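Local coordinates for virulence protein STM3117 (Salmonella enterica subsp. enterica serovar Typhimurium, PDB 3HUH) that promotes replication of the bacterium inside host macrophages and may take part in the biosynthesis and modification of the cell-wall peptidoglycan, at residues I38-E43 with I128-P133. Residues are numbered along the deposited sequence; the frame is centred on the assembly and turned at random.
Sequences IRFYEE and IYIRDP
Ile130, near the end of strand 123-131, reaches across to Phe40 of helix 34-43, and the meeting illustrates how adjacent aromatic side chains of a helix can join it to a distant strand and turn. The CD1 methyl of Ile130 lies 3.8 Å from Phe40 CZ, close to the ring plane, and so approaches the far edge of the ring. The Ile130 side chain also touches Ile104 of helix 97-106 and Ile109. At Arg131 the chain itself takes over: its carbonyl O comes obliquely to within 3.6 Å of Phe40 CZ, while its NH2 is hydrogen-bonded to the backbone O of Lys78 of the second subunit. Asp132 is the polar centre of the contact. Its CA sits over one face of the Phe40 ring, 3.9 Å from the centroid in a CH-pi contact, and its CB lies 3.5 Å from Phe40 CE2. The carboxylate meanwhile turns to Tyr41, whose OH donates a 2.9 Å hydrogen bond to Asp132 OD2, arriving on the anti side and 29° out of the carboxylate plane; the tyrosine ring stands almost perpendicular to that plane. Because OD1 accepts the backbone N-H groups of Asp134 and Asn136, both oxygens of this buried group are engaged, which should hold the carboxylate in one rotation. Pro133 follows, with CD over the same ring face as Asp132 CA, 3.5 Å from Phe40 CG. Phe40 reaches this Asp-Pro pair because its chi1 of 176° swings CG away from its own backbone N, and Phe40 CD2 rests over a face of the Tyr41 ring. Helix 34-43, which follows strand 21-31, is thereby joined to the turn after strand 123-131, an arrangement consistent with the vicinal oxygen chelate (glyoxalase/dioxygenase) fold, built from paired beta-alpha-beta-beta-beta modules.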
# COMPACT_ATOMS: atom_id res chain seq x y z
N ILE A 38 8.36 -5.87 12.99
CA ILE A 38 9.64 -5.25 12.67
C ILE A 38 10.70 -6.31 12.40
O ILE A 38 11.43 -6.23 11.41
CB ILE A 38 10.09 -4.31 13.82
CG1 ILE A 38 9.23 -3.03 13.80
CG2 ILE A 38 11.59 -3.97 13.67
CD1 ILE A 38 9.56 -2.02 14.91
N ARG A 39 10.78 -7.32 13.26
CA ARG A 39 11.76 -8.38 13.06
C ARG A 39 11.62 -9.05 11.70
O ARG A 39 12.61 -9.32 11.02
CB ARG A 39 11.68 -9.41 14.18
CG ARG A 39 12.43 -9.02 15.44
CD ARG A 39 12.57 -10.20 16.40
NE ARG A 39 13.62 -9.99 17.39
CZ ARG A 39 13.60 -9.05 18.33
NH1 ARG A 39 12.57 -8.21 18.42
NH2 ARG A 39 14.61 -8.94 19.18
N PHE A 40 10.38 -9.32 11.30
CA PHE A 40 10.13 -9.95 10.01
C PHE A 40 10.58 -9.08 8.83
O PHE A 40 11.36 -9.52 7.98
CB PHE A 40 8.64 -10.27 9.85
CG PHE A 40 8.29 -10.84 8.50
CD1 PHE A 40 8.52 -12.18 8.20
CD2 PHE A 40 7.73 -10.03 7.51
CE1 PHE A 40 8.20 -12.71 6.95
CE2 PHE A 40 7.40 -10.54 6.25
CZ PHE A 40 7.64 -11.88 5.97
N TYR A 41 10.11 -7.83 8.79
CA TYR A 41 10.47 -6.96 7.68
C TYR A 41 11.96 -6.61 7.62
O TYR A 41 12.51 -6.45 6.53
CB TYR A 41 9.60 -5.70 7.68
CG TYR A 41 8.20 -5.98 7.17
CD1 TYR A 41 7.18 -6.37 8.05
CD2 TYR A 41 7.90 -5.95 5.80
CE1 TYR A 41 5.91 -6.71 7.58
CE2 TYR A 41 6.64 -6.30 5.32
CZ TYR A 41 5.65 -6.68 6.21
OH TYR A 41 4.41 -7.06 5.73
N GLU A 42 12.61 -6.51 8.77
CA GLU A 42 14.03 -6.22 8.76
C GLU A 42 14.84 -7.45 8.33
O GLU A 42 15.64 -7.38 7.41
CB GLU A 42 14.52 -5.74 10.13
CG GLU A 42 14.04 -4.35 10.51
CD GLU A 42 14.88 -3.72 11.62
OE1 GLU A 42 15.21 -4.43 12.60
OE2 GLU A 42 15.21 -2.52 11.52
N GLU A 43 14.60 -8.58 8.99
CA GLU A 43 15.36 -9.80 8.69
C GLU A 43 15.08 -10.44 7.34
O GLU A 43 16.00 -10.92 6.68
CB GLU A 43 15.16 -10.83 9.80
CG GLU A 43 15.43 -10.29 11.20
CD GLU A 43 15.50 -11.37 12.26
OE1 GLU A 43 14.68 -12.32 12.22
OE2 GLU A 43 16.38 -11.27 13.14
N ILE A 128 6.99 -14.23 -6.16
CA ILE A 128 7.07 -15.25 -5.13
C ILE A 128 6.19 -14.67 -4.02
O ILE A 128 6.26 -13.47 -3.75
CB ILE A 128 8.52 -15.46 -4.65
CG1 ILE A 128 8.59 -16.67 -3.72
CG2 ILE A 128 9.04 -14.21 -3.97
CD1 ILE A 128 8.26 -17.98 -4.41
N TYR A 129 5.36 -15.50 -3.40
CA TYR A 129 4.47 -15.03 -2.34
C TYR A 129 4.76 -15.65 -0.99
O TYR A 129 5.00 -16.85 -0.88
CB TYR A 129 3.01 -15.38 -2.67
CG TYR A 129 2.43 -14.75 -3.92
CD1 TYR A 129 1.60 -13.64 -3.83
CD2 TYR A 129 2.66 -15.32 -5.17
CE1 TYR A 129 1.00 -13.10 -4.97
CE2 TYR A 129 2.07 -14.79 -6.31
CZ TYR A 129 1.23 -13.69 -6.21
OH TYR A 129 0.61 -13.19 -7.32
N ILE A 130 4.75 -14.81 0.04
CA ILE A 130 4.95 -15.26 1.42
C ILE A 130 3.97 -14.47 2.27
O ILE A 130 3.24 -13.62 1.76
CB ILE A 130 6.40 -15.01 1.93
CG1 ILE A 130 6.74 -13.52 1.85
CG2 ILE A 130 7.39 -15.84 1.13
CD1 ILE A 130 8.10 -13.16 2.40
N ARG A 131 3.93 -14.76 3.56
CA ARG A 131 3.03 -14.05 4.45
C ARG A 131 3.81 -13.48 5.62
O ARG A 131 4.78 -14.08 6.08
CB ARG A 131 1.94 -14.97 4.99
CG ARG A 131 0.89 -15.32 3.96
CD ARG A 131 -0.29 -16.05 4.56
NE ARG A 131 -1.17 -16.55 3.51
CZ ARG A 131 -1.96 -15.78 2.77
NH1 ARG A 131 -2.00 -14.47 2.97
NH2 ARG A 131 -2.70 -16.33 1.81
N ASP A 132 3.39 -12.32 6.10
CA ASP A 132 4.07 -11.73 7.24
C ASP A 132 3.44 -12.30 8.51
O ASP A 132 2.52 -13.11 8.44
CB ASP A 132 4.04 -10.19 7.17
CG ASP A 132 2.70 -9.58 7.54
OD1 ASP A 132 1.71 -10.30 7.78
OD2 ASP A 132 2.65 -8.33 7.58
N PRO A 133 3.93 -11.90 9.69
CA PRO A 133 3.39 -12.41 10.95
C PRO A 133 1.88 -12.31 11.18
O PRO A 133 1.31 -13.13 11.91
CB PRO A 133 4.17 -11.63 12.00
CG PRO A 133 5.50 -11.48 11.35
CD PRO A 133 5.12 -11.07 9.95